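Local coordinates for protein geranyltranstransferase (Marinomonas sp. MED121, PDB 4F62) that probably joins isoprenoid diphosphates into longer prenyl chains, as polyprenyl synthetases of this family do, at residues 20-26 with 37-42; 69-73 with 122-126; 76-80 with 118-122; 85-89 with 103-108. All blocks are in the same frame, centred on the assembly; numbering follows the deposited sequence.

Contact 1 of 4, residues 20-26 with 37-42; sequences LEQQLSD and MRYSLF
Arg38 meets Glu21 and Asp26 in a salt-bridge network at the joint between helices 5-23 and 31-41 of the all-helical isoprenoid synthase fold. Two conformers of Arg38 are deposited, and the bonds described here belong to one of them. Its chain runs extended from CG to NE and crosses the Glu21 side chain at about a right angle, yet the carboxylate and guanidinium planes are only 23° apart; Glu21 OE1 stands 3.4 Å from Arg38 NE. Asp26 is turned quite differently, its carboxylate plane 87° from the guanidinium. Arg38 NH1 reaches Asp26 OD1 at 3.0 Å, nearly in line with the C-O bond. The same NH1 makes a weak hydrogen bond to the backbone atom Leu24 O at 3.1 Å. Leu24 is the centre of an inverse gamma turn just past the helix.

The apolar contacts follow the same helix ends. Leu24 swings its CG opposite the backbone N (chi1 -165°), which carries CD2 to within 3.6 Å of Arg38 CG and CD1 to 3.8 Å from Met37 CE. Leu20 CD1 touches Leu41 CD2 at 4.1 Å. The ring of Phe42 leads with CZ, 3.9 Å from Leu20 CB, while Glu21 N lies at the ring edge. Helices 65-86 and 108-126 cover the buried leucines, and Ser25 O accepts a hydrogen bond from Arg150 of the second subunit.

A guanidinium reached by two acids on the solvent side, over a buried leucine and methionine floor, implies a joint probably held by charge outside and by packing inside.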
loop_
_atom_site.group_PDB
_atom_site.type_symbol
_atom_site.label_atom_id
_atom_site.label_comp_id
_atom_site.label_asym_id
_atom_site.label_seq_id
_atom_site.Cartn_x
_atom_site.Cartn_y
_atom_site.Cartn_z
ATOM N N LEU A 20 -14.396 1.640 -10.018
ATOM C CA LEU A 20 -12.952 1.555 -10.240
ATOM C C LEU A 20 -12.532 2.473 -11.393
ATOM O O LEU A 20 -11.587 3.252 -11.258
ATOM C CB LEU A 20 -12.517 0.106 -10.514
ATOM C CG LEU A 20 -12.410 -0.812 -9.300
ATOM C CD1 LEU A 20 -12.443 -2.279 -9.756
ATOM C CD2 LEU A 20 -11.123 -0.496 -8.507
ATOM N N GLU A 21 -13.262 2.392 -12.507
ATOM C CA GLU A 21 -12.989 3.201 -13.686
ATOM C C GLU A 21 -13.021 4.688 -13.373
ATOM O O GLU A 21 -12.147 5.441 -13.808
ATOM C CB GLU A 21 -14.011 2.900 -14.793
ATOM C CG GLU A 21 -13.405 2.336 -16.059
ATOM C CD GLU A 21 -12.418 3.283 -16.717
ATOM O OE1 GLU A 21 -11.362 2.806 -17.192
ATOM O OE2 GLU A 21 -12.700 4.501 -16.766
ATOM N N GLN A 22 -14.040 5.107 -12.629
ATOM C CA GLN A 22 -14.185 6.511 -12.265
ATOM C C GLN A 22 -13.044 6.953 -11.351
ATOM O O GLN A 22 -12.451 7.998 -11.573
ATOM C CB GLN A 22 -15.536 6.765 -11.588
ATOM C CG GLN A 22 -16.728 6.752 -12.537
ATOM C CD GLN A 22 -18.026 6.324 -11.851
ATOM O OE1 GLN A 22 -18.061 6.098 -10.636
ATOM N NE2 GLN A 22 -19.095 6.199 -12.635
ATOM N N GLN A 23 -12.722 6.156 -10.335
ATOM C CA GLN A 23 -11.702 6.565 -9.375
ATOM C C GLN A 23 -10.280 6.539 -9.945
ATOM O O GLN A 23 -9.425 7.313 -9.512
ATOM C CB GLN A 23 -11.785 5.724 -8.092
ATOM C CG GLN A 23 -13.133 5.823 -7.400
ATOM C CD GLN A 23 -13.452 7.248 -6.969
ATOM O OE1 GLN A 23 -12.607 7.938 -6.403
ATOM N NE2 GLN A 23 -14.674 7.694 -7.245
ATOM N N LEU A 24 -10.012 5.640 -10.890
ATOM C CA LEU A 24 -8.696 5.618 -11.522
ATOM C C LEU A 24 -8.639 6.784 -12.503
ATOM O O LEU A 24 -8.682 6.587 -13.715
ATOM C CB LEU A 24 -8.431 4.287 -12.244
ATOM C CG LEU A 24 -6.968 3.998 -12.633
ATOM C CD1 LEU A 24 -6.068 4.058 -11.410
ATOM C CD2 LEU A 24 -6.816 2.642 -13.302
ATOM N N SER A 25 -8.554 7.998 -11.958
ATOM C CA SER A 25 -8.630 9.231 -12.741
ATOM C C SER A 25 -7.417 9.408 -13.652
ATOM O O SER A 25 -6.292 9.006 -13.320
ATOM C CB SER A 25 -8.736 10.438 -11.808
ATOM O OG SER A 25 -7.631 10.469 -10.916
ATOM N N ASP A 26 -7.655 10.014 -14.808
ATOM C CA ASP A 26 -6.594 10.260 -15.774
ATOM C C ASP A 26 -5.513 11.193 -15.227
ATOM O O ASP A 26 -5.798 12.161 -14.517
ATOM C CB ASP A 26 -7.175 10.823 -17.079
ATOM C CG ASP A 26 -7.834 9.756 -17.928
ATOM O OD1 ASP A 26 -7.543 8.562 -17.711
ATOM O OD2 ASP A 26 -8.632 10.112 -18.820
ATOM N N MET A 37 -2.114 -0.940 -15.361
ATOM C CA MET A 37 -3.022 -1.089 -14.227
ATOM C C MET A 37 -4.396 -1.524 -14.690
ATOM O O MET A 37 -4.986 -2.447 -14.130
ATOM C CB MET A 37 -3.143 0.221 -13.442
ATOM C CG MET A 37 -1.962 0.521 -12.527
ATOM S SD MET A 37 -2.077 2.172 -11.787
ATOM C CE MET A 37 -3.113 1.859 -10.355
ATOM N N ARG A 38 -4.903 -0.852 -15.719
ATOM C CA ARG A 38 -6.228 -1.141 -16.253
ATOM C C ARG A 38 -6.300 -2.518 -16.902
ATOM O O ARG A 38 -7.314 -3.207 -16.790
ATOM C CB ARG A 38 -6.655 -0.069 -17.265
ATOM C CG ARG A 38 -7.009 1.274 -16.628
ATOM C CD ARG A 38 -7.618 2.239 -17.635
ATOM N NE ARG A 38 -7.993 3.506 -17.009
ATOM C CZ ARG A 38 -7.356 4.661 -17.197
ATOM N NH1 ARG A 38 -7.772 5.757 -16.575
ATOM N NH2 ARG A 38 -6.311 4.724 -18.013
ATOM N N TYR A 39 -5.230 -2.905 -17.590
ATOM C CA TYR A 39 -5.174 -4.204 -18.262
ATOM C C TYR A 39 -5.382 -5.318 -17.238
ATOM O O TYR A 39 -6.054 -6.303 -17.509
ATOM C CB TYR A 39 -3.848 -4.396 -19.011
ATOM C CG TYR A 39 -3.713 -5.766 -19.638
ATOM C CD1 TYR A 39 -4.586 -6.179 -20.638
ATOM C CD2 TYR A 39 -2.719 -6.650 -19.228
ATOM C CE1 TYR A 39 -4.479 -7.432 -21.217
ATOM C CE2 TYR A 39 -2.602 -7.913 -19.802
ATOM C CZ TYR A 39 -3.487 -8.295 -20.798
ATOM O OH TYR A 39 -3.391 -9.540 -21.382
ATOM N N SER A 40 -4.840 -5.123 -16.043
ATOM C CA SER A 40 -4.958 -6.113 -14.975
ATOM C C SER A 40 -6.279 -6.058 -14.201
ATOM O O SER A 40 -6.844 -7.100 -13.850
ATOM C CB SER A 40 -3.776 -5.996 -14.014
ATOM O OG SER A 40 -2.582 -6.432 -14.648
ATOM N N LEU A 41 -6.766 -4.853 -13.927
ATOM C CA LEU A 41 -8.032 -4.697 -13.216
ATOM C C LEU A 41 -9.224 -5.190 -14.015
ATOM O O LEU A 41 -10.184 -5.678 -13.426
ATOM C CB LEU A 41 -8.278 -3.231 -12.840
ATOM C CG LEU A 41 -7.799 -2.727 -11.489
ATOM C CD1 LEU A 41 -8.031 -1.221 -11.393
ATOM C CD2 LEU A 41 -8.524 -3.465 -10.365
ATOM N N PHE A 42 -9.177 -5.058 -15.344
ATOM C CA PHE A 42 -10.366 -5.302 -16.171
ATOM C C PHE A 42 -10.284 -6.487 -17.139
ATOM O O PHE A 42 -9.367 -6.588 -17.947
ATOM C CB PHE A 42 -10.773 -4.020 -16.903
ATOM C CG PHE A 42 -11.113 -2.888 -15.974
ATOM C CD1 PHE A 42 -12.212 -2.978 -15.128
ATOM C CD2 PHE A 42 -10.338 -1.735 -15.938
ATOM C CE1 PHE A 42 -12.529 -1.941 -14.256
ATOM C CE2 PHE A 42 -10.649 -0.691 -15.073
ATOM C CZ PHE A 42 -11.746 -0.793 -14.232
#

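Contact 2 of 4, residues 69-73 with 122-126; sequences ASAAA and AFELL
An antiparallel pair of helices from the all-helical isoprenoid synthase fold comes together where Ala73 meets Ala122, their CA atoms 4.0 Å apart. Locally the axes of 69-73 and 122-126 run in opposite directions (179°) and approach to 8.4 Å, a close spacing that the small alanine side chains permit. Ala73 CB sits 3.5 Å from Ala122 O and also meets Leu126 CG at 3.8 Å, so this one methyl touches both backbone and side chain of the opposing helix. Ala69, one turn earlier, does the same: its CB lies 3.4 Å from Leu125 O, with Leu126 CD2 beside it.

The two leucines fill the spaces between these methyl contacts. Leu125 turns its CG opposite its own carbonyl carbon (chi1 -74°), and CD1 lies against the backbone of the partner helix, 3.5 Å from Ala72 C, as well as against Ala72 CB at 3.6 Å. Leu126 reaches across with CD2, which rests 3.9 Å from Ala69 O. No hydrogen bond crosses the interface; the hydroxyl of Ser70 is spent on Leu66 O within its own helix.

All the touching residues are buried. Helix 5-23 covers one flank through Tyr19 and Leu20, helix 134-148 packs on Leu126 with Ile141 and Leu144, and helix 48-60 lies behind Ala71. On helix 108-126, Phe123 stacks with Phe123 of the second subunit and Glu124 forms a salt bridge to Arg150 there, so the alanine-lined pair lies close behind the dimer interface.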
loop_
_atom_site.group_PDB
_atom_site.type_symbol
_atom_site.label_atom_id
_atom_site.label_comp_id
_atom_site.label_asym_id
_atom_site.label_seq_id
_atom_site.Cartn_x
_atom_site.Cartn_y
_atom_site.Cartn_z
ATOM N N ALA A 69 -15.806 2.044 -1.785
ATOM C CA ALA A 69 -14.365 2.198 -1.561
ATOM C C ALA A 69 -13.719 0.890 -1.096
ATOM O O ALA A 69 -12.624 0.516 -1.545
ATOM C CB ALA A 69 -14.099 3.323 -0.560
ATOM N N SER A 70 -14.397 0.168 -0.213
ATOM C CA SER A 70 -13.853 -1.114 0.266
ATOM C C SER A 70 -13.801 -2.172 -0.822
ATOM O O SER A 70 -12.792 -2.895 -0.968
ATOM C CB SER A 70 -14.692 -1.648 1.432
ATOM O OG SER A 70 -14.722 -0.714 2.506
ATOM N N ALA A 71 -14.904 -2.294 -1.563
ATOM C CA ALA A 71 -14.996 -3.330 -2.575
ATOM C C ALA A 71 -13.911 -3.075 -3.597
ATOM O O ALA A 71 -13.207 -3.994 -4.007
ATOM C CB ALA A 71 -16.374 -3.316 -3.240
ATOM N N ALA A 72 -13.759 -1.807 -3.979
ATOM C CA ALA A 72 -12.770 -1.425 -4.981
ATOM C C ALA A 72 -11.350 -1.617 -4.457
ATOM O O ALA A 72 -10.476 -2.080 -5.193
ATOM C CB ALA A 72 -12.984 0.029 -5.405
ATOM N N ALA A 73 -11.121 -1.266 -3.186
ATOM C CA ALA A 73 -9.798 -1.418 -2.575
ATOM C C ALA A 73 -9.408 -2.882 -2.502
ATOM O O ALA A 73 -8.273 -3.254 -2.822
ATOM C CB ALA A 73 -9.750 -0.801 -1.170
ATOM N N ALA A 122 -5.337 1.082 -3.739
ATOM C CA ALA A 122 -6.277 0.559 -2.748
ATOM C C ALA A 122 -6.405 1.533 -1.589
ATOM O O ALA A 122 -7.501 1.819 -1.110
ATOM C CB ALA A 122 -5.825 -0.790 -2.241
ATOM N N PHE A 123 -5.275 2.074 -1.155
ATOM C CA PHE A 123 -5.293 3.013 -0.045
ATOM C C PHE A 123 -5.786 4.375 -0.471
ATOM O O PHE A 123 -6.352 5.111 0.337
ATOM C CB PHE A 123 -3.929 3.041 0.658
ATOM C CG PHE A 123 -3.595 1.725 1.329
ATOM C CD1 PHE A 123 -4.188 1.381 2.540
ATOM C CD2 PHE A 123 -2.730 0.812 0.724
ATOM C CE1 PHE A 123 -3.901 0.163 3.161
ATOM C CE2 PHE A 123 -2.435 -0.409 1.332
ATOM C CZ PHE A 123 -3.022 -0.736 2.559
ATOM N N GLU A 124 -5.610 4.700 -1.750
ATOM C CA GLU A 124 -6.160 5.938 -2.281
ATOM C C GLU A 124 -7.685 5.854 -2.196
ATOM O O GLU A 124 -8.354 6.804 -1.787
ATOM C CB GLU A 124 -5.724 6.150 -3.740
ATOM C CG GLU A 124 -6.326 7.411 -4.399
ATOM C CD GLU A 124 -5.914 7.577 -5.869
ATOM O OE1 GLU A 124 -4.921 6.942 -6.320
ATOM O OE2 GLU A 124 -6.589 8.338 -6.585
ATOM N N LEU A 125 -8.220 4.702 -2.582
ATOM C CA LEU A 125 -9.672 4.469 -2.621
ATOM C C LEU A 125 -10.278 4.669 -1.238
ATOM O O LEU A 125 -11.331 5.288 -1.094
ATOM C CB LEU A 125 -9.964 3.041 -3.120
ATOM C CG LEU A 125 -9.742 2.855 -4.630
ATOM C CD1 LEU A 125 -9.647 1.399 -5.027
ATOM C CD2 LEU A 125 -10.872 3.552 -5.397
ATOM N N LEU A 126 -9.578 4.174 -0.221
ATOM C CA LEU A 126 -10.070 4.242 1.160
ATOM C C LEU A 126 -9.865 5.588 1.851
ATOM O O LEU A 126 -10.441 5.832 2.913
ATOM C CB LEU A 126 -9.460 3.119 2.014
ATOM C CG LEU A 126 -9.989 1.709 1.710
ATOM C CD1 LEU A 126 -9.283 0.662 2.592
ATOM C CD2 LEU A 126 -11.485 1.675 1.954
#

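Contact 3 of 4, residues 76-80 with 118-122; sequences SIHAY and LQTFA
Tyr80 and Gln119 lie side by side and point the same way, the amide plane only 17° from the ring plane. Gln119 CB sits over one face of the ring, offset toward the rim, in a CH-pi contact 4.1 Å from the Tyr80 centroid. With CG opposite its backbone N (chi1 172°) and the chain extended beyond, Gln119 runs along the ring until NE2 comes 3.5 Å from Tyr80 OH. Its amide bonds instead to the second subunit, OE1 to Thr120 and NE2 to the carbonyl of Asp116 there. Nearer the backbone, Tyr80 CB presses on Leu118 CB at 3.6 Å. An alanine at Tyr80 would take away the ring that flanks Gln119, is likely to open a gap beside it, and could leave its amide less firmly placed for the partner subunit.

One turn back, Ile77 meets Ala122 with both CG1 and CD1, CD1 being 3.7 Å from Ala122 CB. Ser76 CB rests 3.6 Å from Leu118 O, while its OG, hydrogen-bonded to Ala72 O, stands 3.4 Å from Phe121 CD2. Leu118 CD1 meets Ala79 CB at 4.2 Å.

Within the all-helical fold this is the nearly antiparallel crossing of helices 65-86 and 108-126, their local axes 8.1 Å apart. Helix 31-41 covers Leu118 with Met37 and Leu41, helix 5-23 reaches Ser76 and Phe121 through Leu20, and helices 134-148 and 153-162 close over Ile77, the latter also over Tyr80.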
loop_
_atom_site.group_PDB
_atom_site.type_symbol
_atom_site.label_atom_id
_atom_site.label_comp_id
_atom_site.label_asym_id
_atom_site.label_seq_id
_atom_site.Cartn_x
_atom_site.Cartn_y
_atom_site.Cartn_z
ATOM N N SER A 76 -8.479 -4.151 -5.824
ATOM C CA SER A 76 -7.163 -3.639 -6.228
ATOM C C SER A 76 -6.035 -4.407 -5.573
ATOM O O SER A 76 -5.029 -4.710 -6.219
ATOM C CB SER A 76 -7.008 -2.136 -5.936
ATOM O OG SER A 76 -7.907 -1.407 -6.754
ATOM N N ILE A 77 -6.194 -4.706 -4.288
ATOM C CA ILE A 77 -5.233 -5.546 -3.590
ATOM C C ILE A 77 -5.142 -6.921 -4.274
ATOM O O ILE A 77 -4.046 -7.395 -4.595
ATOM C CB ILE A 77 -5.595 -5.716 -2.102
ATOM C CG1 ILE A 77 -5.411 -4.376 -1.377
ATOM C CG2 ILE A 77 -4.704 -6.775 -1.456
ATOM C CD1 ILE A 77 -3.959 -3.836 -1.437
ATOM N N HIS A 78 -6.296 -7.536 -4.512
ATOM C CA HIS A 78 -6.360 -8.845 -5.146
ATOM C C HIS A 78 -5.667 -8.800 -6.511
ATOM O O HIS A 78 -4.839 -9.669 -6.833
ATOM C CB HIS A 78 -7.823 -9.282 -5.280
ATOM C CG HIS A 78 -8.005 -10.589 -5.989
ATOM N ND1 HIS A 78 -7.407 -11.758 -5.563
ATOM C CD2 HIS A 78 -8.715 -10.907 -7.093
ATOM C CE1 HIS A 78 -7.741 -12.742 -6.381
ATOM N NE2 HIS A 78 -8.541 -12.252 -7.319
ATOM N N ALA A 79 -5.974 -7.770 -7.297
ATOM C CA ALA A 79 -5.389 -7.644 -8.636
ATOM C C ALA A 79 -3.873 -7.466 -8.579
ATOM O O ALA A 79 -3.144 -8.060 -9.376
ATOM C CB ALA A 79 -6.043 -6.492 -9.427
ATOM N N TYR A 80 -3.399 -6.648 -7.644
ATOM C CA TYR A 80 -1.959 -6.478 -7.486
ATOM C C TYR A 80 -1.305 -7.804 -7.140
ATOM O O TYR A 80 -0.271 -8.170 -7.724
ATOM C CB TYR A 80 -1.628 -5.368 -6.468
ATOM C CG TYR A 80 -0.872 -5.775 -5.208
ATOM C CD1 TYR A 80 0.456 -6.207 -5.254
ATOM C CD2 TYR A 80 -1.474 -5.664 -3.958
ATOM C CE1 TYR A 80 1.137 -6.562 -4.090
ATOM C CE2 TYR A 80 -0.799 -6.006 -2.796
ATOM C CZ TYR A 80 0.501 -6.454 -2.865
ATOM O OH TYR A 80 1.158 -6.794 -1.697
ATOM N N LEU A 118 -1.066 -0.570 -7.864
ATOM C CA LEU A 118 -2.400 -1.044 -7.512
ATOM C C LEU A 118 -2.553 -1.159 -6.006
ATOM O O LEU A 118 -3.641 -0.930 -5.480
ATOM C CB LEU A 118 -2.731 -2.375 -8.193
ATOM C CG LEU A 118 -3.198 -2.241 -9.658
ATOM C CD1 LEU A 118 -3.190 -3.597 -10.359
ATOM C CD2 LEU A 118 -4.593 -1.644 -9.730
ATOM N N GLN A 119 -1.477 -1.515 -5.301
ATOM C CA GLN A 119 -1.555 -1.492 -3.839
ATOM C C GLN A 119 -1.789 -0.069 -3.319
ATOM O O GLN A 119 -2.646 0.151 -2.458
ATOM C CB GLN A 119 -0.329 -2.120 -3.135
ATOM C CG GLN A 119 -0.421 -1.860 -1.632
ATOM C CD GLN A 119 0.584 -2.612 -0.759
ATOM O OE1 GLN A 119 0.486 -2.552 0.468
ATOM N NE2 GLN A 119 1.555 -3.301 -1.376
ATOM N N THR A 120 -1.047 0.906 -3.841
ATOM C CA THR A 120 -1.224 2.278 -3.361
ATOM C C THR A 120 -2.623 2.776 -3.720
ATOM O O THR A 120 -3.215 3.570 -2.992
ATOM C CB THR A 120 -0.211 3.245 -3.989
ATOM O OG1 THR A 120 1.094 2.660 -3.951
ATOM C CG2 THR A 120 -0.214 4.594 -3.239
ATOM N N PHE A 121 -3.144 2.331 -4.859
ATOM C CA PHE A 121 -4.470 2.770 -5.297
ATOM C C PHE A 121 -5.544 2.267 -4.312
ATOM O O PHE A 121 -6.540 2.948 -4.073
ATOM C CB PHE A 121 -4.723 2.266 -6.719
ATOM C CG PHE A 121 -6.057 2.664 -7.288
ATOM C CD1 PHE A 121 -6.420 3.995 -7.373
ATOM C CD2 PHE A 121 -6.932 1.695 -7.784
ATOM C CE1 PHE A 121 -7.646 4.375 -7.916
ATOM C CE2 PHE A 121 -8.169 2.064 -8.335
ATOM C CZ PHE A 121 -8.524 3.401 -8.398
ATOM N N ALA A 122 -5.337 1.082 -3.739
ATOM C CA ALA A 122 -6.277 0.559 -2.748
ATOM C C ALA A 122 -6.405 1.533 -1.589
ATOM O O ALA A 122 -7.501 1.819 -1.110
ATOM C CB ALA A 122 -5.825 -0.790 -2.241
#

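Contact 4 of 4, residues 85-89 with 103-108; sequences DDLPA and HIQFDE
Asp86 O accepts a weak, bent hydrogen bond from His103 NE2 at 2.8 Å, with an N-H...O angle of 116°. It is the sole hydrogen bond between the two segments. Segment 85-89 opens the first aspartate-rich motif of polyprenyl synthetases, the sequence DDLPAMD; in relatives this motif binds the allylic diphosphate through magnesium ions, and it probably does so here.

The imidazole slides past the proline in the opposite direction, and Pro88 CD stands over the centre of one ring face, a CH-pi contact 4.1 Å from the His103 centroid. Asp86 CB lies at the ring edge, in its plane. His103 places CG between its backbone N and carbonyl carbon (chi1 63°), which turns the ring toward the 86-88 turn. An alanine in place of His103 would remove the ring under Pro88 and would probably leave Asp86 O without this donor and the turn less well held.

Glu108 arrives extended from the first turn of helix 108-126, whose N-cap is Asp107. It packs on Ala89 of the second subunit, and its carboxylate comes close to that of Glu108 there, a pair of like charges. Glu108 CG packs 3.6 Å from Leu87 CD2, and Glu108 OE1 comes to 3.3 Å from Pro88 CG.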
loop_
_atom_site.group_PDB
_atom_site.type_symbol
_atom_site.label_atom_id
_atom_site.label_comp_id
_atom_site.label_asym_id
_atom_site.label_seq_id
_atom_site.Cartn_x
_atom_site.Cartn_y
_atom_site.Cartn_z
ATOM N N ASP A 85 2.184 -12.297 -8.458
ATOM C CA ASP A 85 2.242 -13.742 -8.342
ATOM C C ASP A 85 2.600 -14.419 -9.671
ATOM O O ASP A 85 3.146 -15.525 -9.676
ATOM C CB ASP A 85 0.922 -14.286 -7.801
ATOM C CG ASP A 85 1.094 -15.604 -7.073
ATOM O OD1 ASP A 85 1.924 -15.662 -6.137
ATOM O OD2 ASP A 85 0.409 -16.581 -7.446
ATOM N N ASP A 86 2.298 -13.760 -10.792
ATOM C CA ASP A 86 2.604 -14.313 -12.117
ATOM C C ASP A 86 4.063 -14.072 -12.499
ATOM O O ASP A 86 4.545 -14.622 -13.484
ATOM C CB ASP A 86 1.695 -13.711 -13.198
ATOM C CG ASP A 86 0.241 -14.121 -13.043
ATOM O OD1 ASP A 86 -0.016 -15.288 -12.678
ATOM O OD2 ASP A 86 -0.645 -13.272 -13.288
ATOM N N LEU A 87 4.752 -13.236 -11.728
ATOM C CA LEU A 87 6.157 -12.938 -11.983
ATOM C C LEU A 87 6.993 -14.220 -11.955
ATOM O O LEU A 87 6.831 -15.045 -11.059
ATOM C CB LEU A 87 6.692 -11.931 -10.965
ATOM C CG LEU A 87 6.203 -10.494 -11.175
ATOM C CD1 LEU A 87 6.700 -9.570 -10.080
ATOM C CD2 LEU A 87 6.665 -9.997 -12.537
ATOM N N PRO A 88 7.881 -14.385 -12.950
ATOM C CA PRO A 88 8.746 -15.562 -13.119
ATOM C C PRO A 88 9.469 -16.003 -11.837
ATOM O O PRO A 88 9.631 -17.209 -11.624
ATOM C CB PRO A 88 9.756 -15.114 -14.195
ATOM C CG PRO A 88 9.537 -13.632 -14.377
ATOM C CD PRO A 88 8.109 -13.391 -14.010
ATOM N N ALA A 89 9.880 -15.054 -10.998
ATOM C CA ALA A 89 10.537 -15.386 -9.731
ATOM C C ALA A 89 9.626 -16.156 -8.758
ATOM O O ALA A 89 10.113 -16.831 -7.852
ATOM C CB ALA A 89 11.062 -14.137 -9.073
ATOM N N HIS A 103 3.070 -9.267 -17.370
ATOM C CA HIS A 103 4.484 -9.213 -17.752
ATOM C C HIS A 103 4.740 -9.747 -19.169
ATOM O O HIS A 103 5.752 -9.409 -19.787
ATOM C CB HIS A 103 5.380 -9.915 -16.713
ATOM C CG HIS A 103 5.113 -11.383 -16.555
ATOM N ND1 HIS A 103 5.787 -12.345 -17.276
ATOM C CD2 HIS A 103 4.261 -12.052 -15.744
ATOM C CE1 HIS A 103 5.353 -13.544 -16.926
ATOM N NE2 HIS A 103 4.425 -13.393 -15.996
ATOM N N ILE A 104 3.820 -10.572 -19.674
ATOM C CA ILE A 104 3.883 -11.069 -21.053
ATOM C C ILE A 104 3.443 -9.988 -22.041
ATOM O O ILE A 104 4.159 -9.676 -22.999
ATOM C CB ILE A 104 3.000 -12.335 -21.265
ATOM C CG1 ILE A 104 3.607 -13.548 -20.552
ATOM C CG2 ILE A 104 2.802 -12.627 -22.753
ATOM C CD1 ILE A 104 5.110 -13.674 -20.705
ATOM N N GLN A 105 2.260 -9.424 -21.803
ATOM C CA GLN A 105 1.735 -8.338 -22.628
ATOM C C GLN A 105 2.628 -7.098 -22.592
ATOM O O GLN A 105 2.872 -6.470 -23.626
ATOM C CB GLN A 105 0.310 -7.985 -22.197
ATOM C CG GLN A 105 -0.758 -8.793 -22.911
ATOM C CD GLN A 105 -1.339 -8.058 -24.105
ATOM O OE1 GLN A 105 -1.086 -6.868 -24.300
ATOM N NE2 GLN A 105 -2.129 -8.765 -24.910
ATOM N N PHE A 106 3.105 -6.748 -21.401
ATOM C CA PHE A 106 4.089 -5.678 -21.252
ATOM C C PHE A 106 5.472 -6.272 -21.022
ATOM O O PHE A 106 5.967 -7.052 -21.839
ATOM C CB PHE A 106 3.705 -4.745 -20.103
ATOM C CG PHE A 106 2.400 -4.043 -20.316
ATOM C CD1 PHE A 106 2.318 -2.961 -21.180
ATOM C CD2 PHE A 106 1.252 -4.471 -19.668
ATOM C CE1 PHE A 106 1.115 -2.315 -21.391
ATOM C CE2 PHE A 106 0.046 -3.831 -19.877
ATOM C CZ PHE A 106 -0.023 -2.749 -20.737
ATOM N N ASP A 107 6.102 -5.894 -19.918
ATOM C CA ASP A 107 7.327 -6.555 -19.495
ATOM C C ASP A 107 7.295 -6.759 -17.993
ATOM O O ASP A 107 6.359 -6.323 -17.319
ATOM C CB ASP A 107 8.578 -5.783 -19.938
ATOM C CG ASP A 107 8.522 -4.314 -19.578
ATOM O OD1 ASP A 107 8.236 -3.987 -18.407
ATOM O OD2 ASP A 107 8.769 -3.481 -20.475
ATOM N N GLU A 108 8.317 -7.432 -17.476
ATOM C CA GLU A 108 8.400 -7.738 -16.056
ATOM C C GLU A 108 8.491 -6.458 -15.214
ATOM O O GLU A 108 7.837 -6.337 -14.173
ATOM C CB GLU A 108 9.611 -8.635 -15.808
ATOM C CG GLU A 108 9.621 -9.331 -14.464
ATOM C CD GLU A 108 10.767 -10.314 -14.347
ATOM O OE1 GLU A 108 11.152 -10.904 -15.384
ATOM O OE2 GLU A 108 11.283 -10.492 -13.221
#

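In the fold
Contacts 2 and 3 are successive levels of one antiparallel pair, helices 65-86 and 108-126; they share Ala122 and their centres are 8 Å apart. Contact 1 comes first along the chain and lies 12 and 11 Å away, centre to centre, touching both through Leu20. It also touches contact 4, Tyr39 packing on Gln105 and Phe106, with centres about 19 Å apart. Contact 4 is nested inside the chain loops closed by contacts 2 and 3, about 16 Å from contact 3 and 24 Å from contact 2 between centres. Helix 65-86 thus leads from the buried packing of contacts 2 and 3 to the aspartate-rich motif at the surface, probably part of the diphosphate site, and all four contacts touch the second subunit.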